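PDB 4QMK: type III secretion system effector protein ExoU from Pseudomonas fluorescens, which is probably a patatin-like phospholipase toxin delivered by type III secretion, with a phosphatidylinositol 4,5-bisphosphate-binding domain that directs it to the plasma membrane of the host cell. Local coordinates for residues A[582-587]-A[596-601]; A[574-579]-A[645-650]; A[623-628]-A[638-643]. One frame throughout, in Å; residues are numbered along the deposited sequence.

Contact 1: A[582-587]-A[596-601]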
loop_
_atom_site.group_PDB
_atom_site.type_symbol
_atom_site.label_atom_id
_atom_site.label_comp_id
_atom_site.label_asym_id
_atom_site.label_seq_id
_atom_site.Cartn_x
_atom_site.Cartn_y
_atom_site.Cartn_z
ATOM N N TYR A 582 12.404 -19.754 12.798
ATOM C CA TYR A 582 12.158 -19.239 14.119
ATOM C C TYR A 582 10.901 -19.866 14.803
ATOM O O TYR A 582 11.020 -20.467 15.827
ATOM C CB TYR A 582 12.089 -17.728 14.092
ATOM C CG TYR A 582 11.749 -17.134 15.450
ATOM C CD1 TYR A 582 12.707 -17.066 16.467
ATOM C CD2 TYR A 582 10.460 -16.732 15.754
ATOM C CE1 TYR A 582 12.385 -16.577 17.739
ATOM C CE2 TYR A 582 10.135 -16.247 17.024
ATOM C CZ TYR A 582 11.110 -16.159 17.999
ATOM O OH TYR A 582 10.824 -15.659 19.231
ATOM N N PRO A 583 9.736 -19.769 14.195
ATOM C CA PRO A 583 8.550 -20.375 14.772
ATOM C C PRO A 583 8.595 -21.867 15.018
ATOM O O PRO A 583 7.982 -22.288 16.011
ATOM C CB PRO A 583 7.467 -20.093 13.769
ATOM C CG PRO A 583 7.938 -18.908 13.072
ATOM C CD PRO A 583 9.412 -19.005 13.004
ATOM N N SER A 584 9.257 -22.655 14.147
ATOM C CA SER A 584 9.344 -24.108 14.352
ATOM C C SER A 584 10.324 -24.405 15.456
ATOM O O SER A 584 10.092 -25.247 16.317
ATOM C CB SER A 584 9.929 -24.822 13.138
ATOM O OG SER A 584 8.972 -25.357 12.244
ATOM N N LEU A 585 11.455 -23.718 15.396
ATOM C CA LEU A 585 12.555 -23.983 16.303
ATOM C C LEU A 585 12.170 -23.703 17.716
ATOM O O LEU A 585 12.499 -24.472 18.580
ATOM C CB LEU A 585 13.766 -23.154 15.865
ATOM C CG LEU A 585 15.092 -23.299 16.619
ATOM C CD1 LEU A 585 15.535 -24.728 16.685
ATOM C CD2 LEU A 585 16.174 -22.458 15.940
ATOM N N TYR A 586 11.424 -22.623 17.945
ATOM C CA TYR A 586 10.991 -22.270 19.294
ATOM C C TYR A 586 9.588 -22.728 19.631
ATOM O O TYR A 586 8.991 -22.257 20.557
ATOM C CB TYR A 586 11.122 -20.771 19.487
ATOM C CG TYR A 586 12.565 -20.418 19.463
ATOM C CD1 TYR A 586 13.388 -20.673 20.542
ATOM C CD2 TYR A 586 13.129 -19.926 18.335
ATOM C CE1 TYR A 586 14.740 -20.380 20.496
ATOM C CE2 TYR A 586 14.475 -19.625 18.277
ATOM C CZ TYR A 586 15.264 -19.846 19.371
ATOM O OH TYR A 586 16.601 -19.543 19.279
ATOM N N ARG A 587 9.063 -23.643 18.856
ATOM C CA ARG A 587 7.765 -24.199 19.121
ATOM C C ARG A 587 7.917 -25.091 20.387
ATOM O O ARG A 587 8.747 -26.025 20.381
ATOM C CB ARG A 587 7.353 -25.079 17.934
ATOM C CG ARG A 587 5.864 -25.341 17.806
ATOM C CD ARG A 587 5.550 -26.711 17.207
ATOM N NE ARG A 587 5.292 -27.602 18.319
ATOM C CZ ARG A 587 5.465 -28.912 18.322
ATOM N NH1 ARG A 587 5.975 -29.550 17.260
ATOM N NH2 ARG A 587 5.152 -29.582 19.428
ATOM N N GLU A 596 17.846 -29.714 16.150
ATOM C CA GLU A 596 19.196 -29.896 15.615
ATOM C C GLU A 596 19.201 -29.591 14.103
ATOM O O GLU A 596 20.063 -28.887 13.616
ATOM C CB GLU A 596 19.610 -31.325 15.894
ATOM C CG GLU A 596 21.033 -31.712 15.564
ATOM C CD GLU A 596 21.333 -33.156 16.010
ATOM O OE1 GLU A 596 20.371 -33.975 16.183
ATOM O OE2 GLU A 596 22.526 -33.480 16.203
ATOM N N LEU A 597 18.214 -30.111 13.381
ATOM C CA LEU A 597 18.096 -29.911 11.924
ATOM C C LEU A 597 17.940 -28.408 11.576
ATOM O O LEU A 597 18.667 -27.880 10.760
ATOM C CB LEU A 597 16.893 -30.690 11.401
ATOM C CG LEU A 597 16.531 -30.506 9.935
ATOM C CD1 LEU A 597 17.548 -31.216 9.054
ATOM C CD2 LEU A 597 15.159 -31.048 9.649
ATOM N N LEU A 598 16.993 -27.745 12.242
ATOM C CA LEU A 598 16.750 -26.333 12.061
ATOM C C LEU A 598 17.953 -25.461 12.419
ATOM O O LEU A 598 18.262 -24.491 11.700
ATOM C CB LEU A 598 15.534 -25.910 12.863
ATOM C CG LEU A 598 14.238 -26.533 12.320
ATOM C CD1 LEU A 598 13.077 -26.236 13.223
ATOM C CD2 LEU A 598 13.905 -26.066 10.928
ATOM N N GLN A 599 18.648 -25.803 13.502
ATOM C CA GLN A 599 19.858 -25.091 13.855
ATOM C C GLN A 599 20.947 -25.255 12.792
ATOM O O GLN A 599 21.557 -24.269 12.381
ATOM C CB GLN A 599 20.374 -25.505 15.221
ATOM C CG GLN A 599 19.682 -24.788 16.382
ATOM C CD GLN A 599 20.037 -25.391 17.732
ATOM O OE1 GLN A 599 20.447 -26.555 17.830
ATOM N NE2 GLN A 599 19.862 -24.619 18.775
ATOM N N ARG A 600 21.164 -26.479 12.335
ATOM C CA ARG A 600 22.123 -26.722 11.267
ATOM C C ARG A 600 21.733 -25.895 10.016
ATOM O O ARG A 600 22.599 -25.291 9.357
ATOM C CB ARG A 600 22.207 -28.208 10.936
ATOM C CG ARG A 600 23.208 -28.480 9.835
ATOM C CD ARG A 600 23.728 -29.895 9.549
ATOM N NE ARG A 600 24.762 -29.748 8.500
ATOM C CZ ARG A 600 25.344 -30.737 7.814
ATOM N NH1 ARG A 600 25.038 -32.012 8.034
ATOM N NH2 ARG A 600 26.257 -30.439 6.892
ATOM N N ALA A 601 20.420 -25.791 9.759
ATOM C CA ALA A 601 19.924 -25.038 8.632
ATOM C C ALA A 601 20.277 -23.567 8.743
ATOM O O ALA A 601 20.573 -22.952 7.742
ATOM C CB ALA A 601 18.428 -25.182 8.476
#
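Apolar packing between two consecutive helices, led by Leu585 and Leu598, makes this contact just beside the turn that joins them. Segment 582-587 is the C-terminal end of helix 555-585, and segment 596-601 belongs to helix 592-606, which runs back along it. The backbones come nearest at Leu585 CA and Leu598 CA, 6.4 Å apart. The two leucines slide past each other in opposite directions, each laying its branch against the base of the other. Leu585 holds CG trans to its amide nitrogen (chi1 -177°), which carries CD1 across to Leu598 CB at 4.0 Å. In return Leu598 sends CD1 to the helix end, where it meets Ser584 CB at 3.5 Å and Leu585 N at 3.7 Å. The extended chain of Leu598 delivers this methyl to the backbone between Ser584 and Leu585.

The pair forms part of a small bundle of four helices, 555-585, 592-606, 611-624 and 639-646, within the C-terminal region of ExoU; this is consistent with the membrane localization domain of the toxin. On the inner side Leu598 also packs on Ile581 and Tyr625. On the outer side the aliphatic part of Gln599 crosses Leu585 at about a right angle, CG to CD1 at 4.2 Å, and extends the apolar contact toward solvent.

Ser584 gives only its CB to the leucine, while its OG is hydrogen-bonded to Tyr625 OH; Thr640 OG1 lies so close to the same oxygen that the details of that bond are doubtful. The helix itself ends here: Tyr586 N still bonds Tyr582 O at 3.0 Å, but Tyr586 has already left helical geometry. Pro583, whose N has no bond to the turn before, kinks the helix at its last turn, whose far side rests on strand 254-260.

Contact 2: A[574-579]-A[645-650]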
loop_
_atom_site.group_PDB
_atom_site.type_symbol
_atom_site.label_atom_id
_atom_site.label_comp_id
_atom_site.label_asym_id
_atom_site.label_seq_id
_atom_site.Cartn_x
_atom_site.Cartn_y
_atom_site.Cartn_z
ATOM N N GLU A 574 17.988 -14.557 5.731
ATOM C CA GLU A 574 17.555 -13.912 6.974
ATOM C C GLU A 574 16.047 -13.950 7.078
ATOM O O GLU A 574 15.490 -14.234 8.121
ATOM C CB GLU A 574 18.041 -12.480 7.040
ATOM C CG GLU A 574 19.197 -12.250 7.997
ATOM C CD GLU A 574 20.443 -13.042 7.663
ATOM O OE1 GLU A 574 20.964 -12.900 6.528
ATOM O OE2 GLU A 574 20.929 -13.779 8.558
ATOM N N ASN A 575 15.387 -13.701 5.975
ATOM C CA ASN A 575 13.973 -13.716 5.981
ATOM C C ASN A 575 13.369 -15.075 6.250
ATOM O O ASN A 575 12.454 -15.169 7.058
ATOM C CB ASN A 575 13.461 -13.078 4.739
ATOM C CG ASN A 575 13.647 -11.572 4.784
ATOM O OD1 ASN A 575 13.521 -10.984 5.832
ATOM N ND2 ASN A 575 13.988 -10.962 3.683
ATOM N N PHE A 576 13.965 -16.122 5.652
ATOM C CA PHE A 576 13.491 -17.461 5.747
ATOM C C PHE A 576 13.668 -17.901 7.188
ATOM O O PHE A 576 12.759 -18.509 7.792
ATOM C CB PHE A 576 14.260 -18.358 4.789
ATOM C CG PHE A 576 13.873 -19.790 4.871
ATOM C CD1 PHE A 576 12.711 -20.237 4.294
ATOM C CD2 PHE A 576 14.649 -20.674 5.559
ATOM C CE1 PHE A 576 12.307 -21.556 4.433
ATOM C CE2 PHE A 576 14.293 -22.020 5.682
ATOM C CZ PHE A 576 13.110 -22.466 5.125
ATOM N N ILE A 577 14.826 -17.552 7.736
ATOM C CA ILE A 577 15.155 -17.825 9.120
ATOM C C ILE A 577 14.160 -17.252 10.060
ATOM O O ILE A 577 13.633 -17.917 10.895
ATOM C CB ILE A 577 16.546 -17.293 9.471
ATOM C CG1 ILE A 577 17.604 -18.230 8.832
ATOM C CG2 ILE A 577 16.760 -17.279 10.970
ATOM C CD1 ILE A 577 19.047 -17.754 8.897
ATOM N N ARG A 578 13.857 -16.004 9.871
ATOM C CA ARG A 578 12.979 -15.268 10.790
ATOM C C ARG A 578 11.536 -15.729 10.680
ATOM O O ARG A 578 10.857 -15.837 11.648
ATOM C CB ARG A 578 13.070 -13.786 10.392
ATOM C CG ARG A 578 12.404 -12.863 11.360
ATOM C CD ARG A 578 11.463 -11.907 10.681
ATOM N NE ARG A 578 12.135 -10.881 9.923
ATOM C CZ ARG A 578 11.534 -10.180 8.980
ATOM N NH1 ARG A 578 10.259 -10.382 8.712
ATOM N NH2 ARG A 578 12.204 -9.280 8.305
ATOM N N GLU A 579 11.112 -16.053 9.480
ATOM C CA GLU A 579 9.725 -16.292 9.164
ATOM C C GLU A 579 9.316 -17.788 9.085
ATOM O O GLU A 579 8.166 -18.130 9.208
ATOM C CB GLU A 579 9.477 -15.621 7.807
ATOM C CG GLU A 579 8.135 -14.948 7.614
ATOM C CD GLU A 579 7.908 -13.754 8.552
ATOM O OE1 GLU A 579 6.761 -13.641 9.056
ATOM O OE2 GLU A 579 8.863 -12.988 8.812
ATOM N N LYS A 645 9.143 -25.577 0.846
ATOM C CA LYS A 645 8.979 -25.718 -0.601
ATOM C C LYS A 645 8.604 -24.385 -1.222
ATOM O O LYS A 645 9.217 -23.952 -2.185
ATOM C CB LYS A 645 7.889 -26.713 -0.947
ATOM C CG LYS A 645 8.105 -28.105 -0.416
ATOM C CD LYS A 645 6.956 -29.011 -0.811
ATOM C CE LYS A 645 7.015 -30.281 -0.009
ATOM N NZ LYS A 645 5.979 -31.265 -0.422
ATOM N N ALA A 646 7.607 -23.727 -0.660
ATOM C CA ALA A 646 7.135 -22.429 -1.147
ATOM C C ALA A 646 8.220 -21.337 -1.251
ATOM O O ALA A 646 8.067 -20.408 -2.020
ATOM C CB ALA A 646 6.030 -21.913 -0.235
ATOM N N TRP A 647 9.270 -21.408 -0.441
ATOM C CA TRP A 647 10.321 -20.407 -0.513
ATOM C C TRP A 647 11.450 -20.769 -1.472
ATOM O O TRP A 647 12.360 -20.001 -1.637
ATOM C CB TRP A 647 10.895 -20.130 0.871
ATOM C CG TRP A 647 10.030 -19.295 1.845
ATOM C CD1 TRP A 647 8.872 -19.675 2.458
ATOM C CD2 TRP A 647 10.361 -17.997 2.396
ATOM N NE1 TRP A 647 8.414 -18.671 3.302
ATOM C CE2 TRP A 647 9.321 -17.641 3.293
ATOM C CE3 TRP A 647 11.414 -17.093 2.189
ATOM C CZ2 TRP A 647 9.309 -16.442 3.975
ATOM C CZ3 TRP A 647 11.394 -15.884 2.863
ATOM C CH2 TRP A 647 10.349 -15.564 3.743
ATOM N N ARG A 648 11.427 -21.923 -2.109
ATOM C CA ARG A 648 12.495 -22.244 -3.079
ATOM C C ARG A 648 12.597 -21.157 -4.128
ATOM O O ARG A 648 11.600 -20.614 -4.566
ATOM C CB ARG A 648 12.252 -23.560 -3.835
ATOM C CG ARG A 648 12.301 -24.803 -2.990
ATOM C CD ARG A 648 12.444 -26.079 -3.814
ATOM N NE ARG A 648 13.746 -26.103 -4.474
ATOM C CZ ARG A 648 14.228 -27.117 -5.193
ATOM N NH1 ARG A 648 13.529 -28.245 -5.325
ATOM N NH2 ARG A 648 15.417 -27.024 -5.750
ATOM N N ILE A 649 13.811 -20.860 -4.550
ATOM C CA ILE A 649 14.020 -19.851 -5.597
ATOM C C ILE A 649 13.818 -20.540 -6.944
ATOM O O ILE A 649 14.462 -21.547 -7.215
ATOM C CB ILE A 649 15.405 -19.199 -5.506
ATOM C CG1 ILE A 649 15.525 -18.426 -4.191
ATOM C CG2 ILE A 649 15.627 -18.243 -6.662
ATOM C CD1 ILE A 649 16.953 -18.202 -3.774
ATOM N N PRO A 650 12.877 -20.011 -7.766
ATOM C CA PRO A 650 12.463 -20.563 -9.049
ATOM C C PRO A 650 13.541 -21.164 -9.927
ATOM O O PRO A 650 13.315 -22.224 -10.488
ATOM C CB PRO A 650 11.824 -19.362 -9.732
ATOM C CG PRO A 650 11.123 -18.671 -8.603
ATOM C CD PRO A 650 12.046 -18.829 -7.421
#
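Aromatic packing dominates where Phe576 meets Trp647. The two rings form an edge-to-face, T-shaped pair: the edge of Phe576 is turned to the face of the indole, with the planes at 73° and the centroid of the Phe576 ring 5.3 Å from that of the Trp647 five-membered ring. Phe576 CD1 does the touching, 3.8 Å from Trp647 CG and displaced toward the rim of the indole. The six-membered ring of Trp647 is met by backbone instead: Phe576 CA stands over its face, 4.2 Å from its centroid, in a CH-pi contact. Swung opposite its N (chi1 177°), the phenyl ring comes edge-on over the five-membered ring while CA stays over the six-membered one, and one residue spans much of the indole.

Aliphatic contacts take up the far end of the indole. Asn575 CB lies 4.0 Å from Trp647 CZ3, and Glu579 CB approaches Trp647 CZ2 at 3.9 Å.

The charged interaction lies within segment 574-579. Glu579 bends at chi2 and turns its carboxylate away from the tryptophan, where Glu579 OE2 accepts a salt-bridging bond from Arg578 NH1 at 3.0 Å. That oxygen lies 28° out of the guanidinium plane, and the nitrogen meets it nearly along its C-O axis.

Trp647 follows directly on helix 639-646, and its indole joins that helix end to the long helix 555-585 of the probable membrane localization domain. Phe576 reaches on to Leu618 and Leu605, placing it among helices 555-585, 592-606 and 611-624, with Trp647 coming from just beyond the fourth and also touching Pro162 in a loop.

Contact 3: A[623-628]-A[638-643]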
loop_
_atom_site.group_PDB
_atom_site.type_symbol
_atom_site.label_atom_id
_atom_site.label_comp_id
_atom_site.label_asym_id
_atom_site.label_seq_id
_atom_site.Cartn_x
_atom_site.Cartn_y
_atom_site.Cartn_z
ATOM N N LYS A 623 13.191 -32.868 3.266
ATOM C CA LYS A 623 13.517 -34.284 3.331
ATOM C C LYS A 623 13.524 -34.898 4.740
ATOM O O LYS A 623 13.103 -36.043 4.916
ATOM C CB LYS A 623 14.869 -34.491 2.712
ATOM C CG LYS A 623 15.264 -35.935 2.542
ATOM C CD LYS A 623 16.519 -36.040 1.680
ATOM C CE LYS A 623 16.754 -37.456 1.155
ATOM N NZ LYS A 623 17.885 -37.457 0.161
ATOM N N HIS A 624 13.953 -34.122 5.741
ATOM C CA HIS A 624 14.115 -34.663 7.076
ATOM C C HIS A 624 13.211 -34.123 8.160
ATOM O O HIS A 624 13.075 -34.759 9.198
ATOM C CB HIS A 624 15.539 -34.434 7.525
ATOM C CG HIS A 624 16.561 -35.030 6.630
ATOM N ND1 HIS A 624 16.957 -36.345 6.727
ATOM C CD2 HIS A 624 17.313 -34.477 5.650
ATOM C CE1 HIS A 624 17.883 -36.588 5.813
ATOM N NE2 HIS A 624 18.125 -35.465 5.157
ATOM N N TYR A 625 12.651 -32.935 7.994
ATOM C CA TYR A 625 11.824 -32.384 9.060
ATOM C C TYR A 625 10.652 -33.319 9.297
ATOM O O TYR A 625 10.053 -33.712 8.346
ATOM C CB TYR A 625 11.268 -31.053 8.663
ATOM C CG TYR A 625 10.500 -30.395 9.751
ATOM C CD1 TYR A 625 11.128 -29.663 10.672
ATOM C CD2 TYR A 625 9.137 -30.520 9.849
ATOM C CE1 TYR A 625 10.439 -29.053 11.712
ATOM C CE2 TYR A 625 8.423 -29.859 10.829
ATOM C CZ TYR A 625 9.082 -29.136 11.771
ATOM O OH TYR A 625 8.405 -28.484 12.787
ATOM N N ARG A 626 10.367 -33.678 10.551
ATOM C CA ARG A 626 9.246 -34.559 10.915
ATOM C C ARG A 626 8.159 -33.893 11.791
ATOM O O ARG A 626 8.451 -33.425 12.877
ATOM C CB ARG A 626 9.805 -35.695 11.755
ATOM C CG ARG A 626 10.882 -36.551 11.096
ATOM C CD ARG A 626 10.379 -37.333 9.898
ATOM N NE ARG A 626 9.174 -38.070 10.233
ATOM C CZ ARG A 626 8.810 -39.232 9.693
ATOM N NH1 ARG A 626 9.576 -39.825 8.761
ATOM N NH2 ARG A 626 7.673 -39.832 10.120
ATOM N N ALA A 627 6.903 -33.920 11.358
ATOM C CA ALA A 627 5.772 -33.356 12.151
ATOM C C ALA A 627 4.841 -34.417 12.746
ATOM O O ALA A 627 4.893 -35.570 12.339
ATOM C CB ALA A 627 4.955 -32.446 11.271
ATOM N N ARG A 628 3.997 -34.047 13.722
ATOM C CA ARG A 628 3.035 -35.027 14.274
ATOM C C ARG A 628 1.763 -34.867 13.477
ATOM O O ARG A 628 1.484 -33.769 12.985
ATOM C CB ARG A 628 2.701 -34.826 15.771
ATOM C CG ARG A 628 3.880 -34.674 16.726
ATOM C CD ARG A 628 4.488 -35.967 17.251
ATOM N NE ARG A 628 3.649 -36.572 18.274
ATOM C CZ ARG A 628 4.065 -37.448 19.196
ATOM N NH1 ARG A 628 5.344 -37.827 19.280
ATOM N NH2 ARG A 628 3.195 -37.932 20.057
ATOM N N SER A 638 1.611 -28.648 10.268
ATOM C CA SER A 638 3.040 -28.436 9.886
ATOM C C SER A 638 3.237 -27.582 8.638
ATOM O O SER A 638 3.595 -28.084 7.526
ATOM C CB SER A 638 3.834 -29.740 9.613
ATOM O OG SER A 638 4.909 -29.548 8.616
ATOM N N THR A 639 3.117 -26.291 8.819
ATOM C CA THR A 639 3.497 -25.447 7.728
ATOM C C THR A 639 5.016 -25.559 7.372
ATOM O O THR A 639 5.377 -25.090 6.342
ATOM C CB THR A 639 3.089 -23.970 7.972
ATOM O OG1 THR A 639 3.842 -23.416 9.065
ATOM C CG2 THR A 639 1.556 -23.833 8.237
ATOM N N THR A 640 5.880 -26.215 8.158
ATOM C CA THR A 640 7.335 -26.093 7.929
ATOM C C THR A 640 7.837 -26.640 6.592
ATOM O O THR A 640 8.586 -25.958 5.864
ATOM C CB THR A 640 8.193 -26.695 9.080
ATOM O OG1 THR A 640 7.780 -26.182 10.347
ATOM C CG2 THR A 640 9.670 -26.378 8.931
ATOM N N VAL A 641 7.481 -27.872 6.287
ATOM C CA VAL A 641 7.870 -28.465 5.043
ATOM C C VAL A 641 7.222 -27.707 3.913
ATOM O O VAL A 641 7.850 -27.471 2.897
ATOM C CB VAL A 641 7.503 -30.004 4.967
ATOM C CG1 VAL A 641 7.738 -30.571 3.579
ATOM C CG2 VAL A 641 8.331 -30.792 5.972
ATOM N N GLU A 642 5.960 -27.350 4.081
ATOM C CA GLU A 642 5.220 -26.625 3.044
ATOM C C GLU A 642 5.861 -25.271 2.751
ATOM O O GLU A 642 6.059 -24.903 1.586
ATOM C CB GLU A 642 3.769 -26.467 3.464
ATOM C CG GLU A 642 3.023 -27.790 3.453
ATOM C CD GLU A 642 3.078 -28.401 2.092
ATOM O OE1 GLU A 642 2.587 -27.709 1.178
ATOM O OE2 GLU A 642 3.628 -29.527 1.931
ATOM N N GLN A 643 6.210 -24.545 3.809
ATOM C CA GLN A 643 6.891 -23.255 3.662
ATOM C C GLN A 643 8.277 -23.448 3.010
ATOM O O GLN A 643 8.659 -22.703 2.106
ATOM C CB GLN A 643 7.018 -22.570 5.019
ATOM C CG GLN A 643 5.697 -22.045 5.565
ATOM C CD GLN A 643 5.794 -21.633 7.022
ATOM O OE1 GLN A 643 5.920 -22.471 7.944
ATOM N NE2 GLN A 643 5.701 -20.343 7.254
#
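The two backbones pass in opposite directions, with Ala627 CA 6.1 Å from Ser638 CA and Tyr625 CA 6.9 Å from Val641 CA. Here the last two helices of the C-terminal four-helix bundle meet, the chain leaving helix 611-624 at Tyr625 and entering helix 639-646 after an irregular connection.

Tyr625 carries most of the contact. A chi1 of -176° points its ring away from its amide nitrogen and across the first turn of the second helix. Thr640 lies over one face in a CH-pi contact, its CB 3.9 Å from the ring centroid. The nearest ring atom to that CB is Tyr625 CE2, at 3.6 Å. The methyl Thr640 CG2 lies over the same face, 3.9 Å from Tyr625 CE1. Val641 comes in obliquely, CG2 to Tyr625 CD2 at 4.0 Å.

The hydroxyls have partners beyond the segments: Tyr625 OH bonds Gln590 NE2, and Thr640 OG1 bonds Arg254 NH2 of strand 254-260. Leu597 of helix 592-606 also packs on Tyr625. Nearer the surface, Ala627 CB touches Ser638 CB at 3.4 Å.

Along the chain, helix 555-585 supplies the first half of contact 2 and then, about two turns later, that of contact 1. Contact 1 closes first, across the short turn into helix 592-606. Contact 3 opens next, at the end of helix 611-624, and closes on helix 639-646; it follows contact 1 in series. Contact 2 closes last and encloses both, bringing residues 645-650 back to the long helix after 65 intervening residues, mostly helical. Tyr582 N to Ile577 O, 2.9 Å, probably bonds contact 1 to contact 2 within one helix. Contacts 1 and 3 meet through Ser584. Together all three tie the four C-terminal helices to one another.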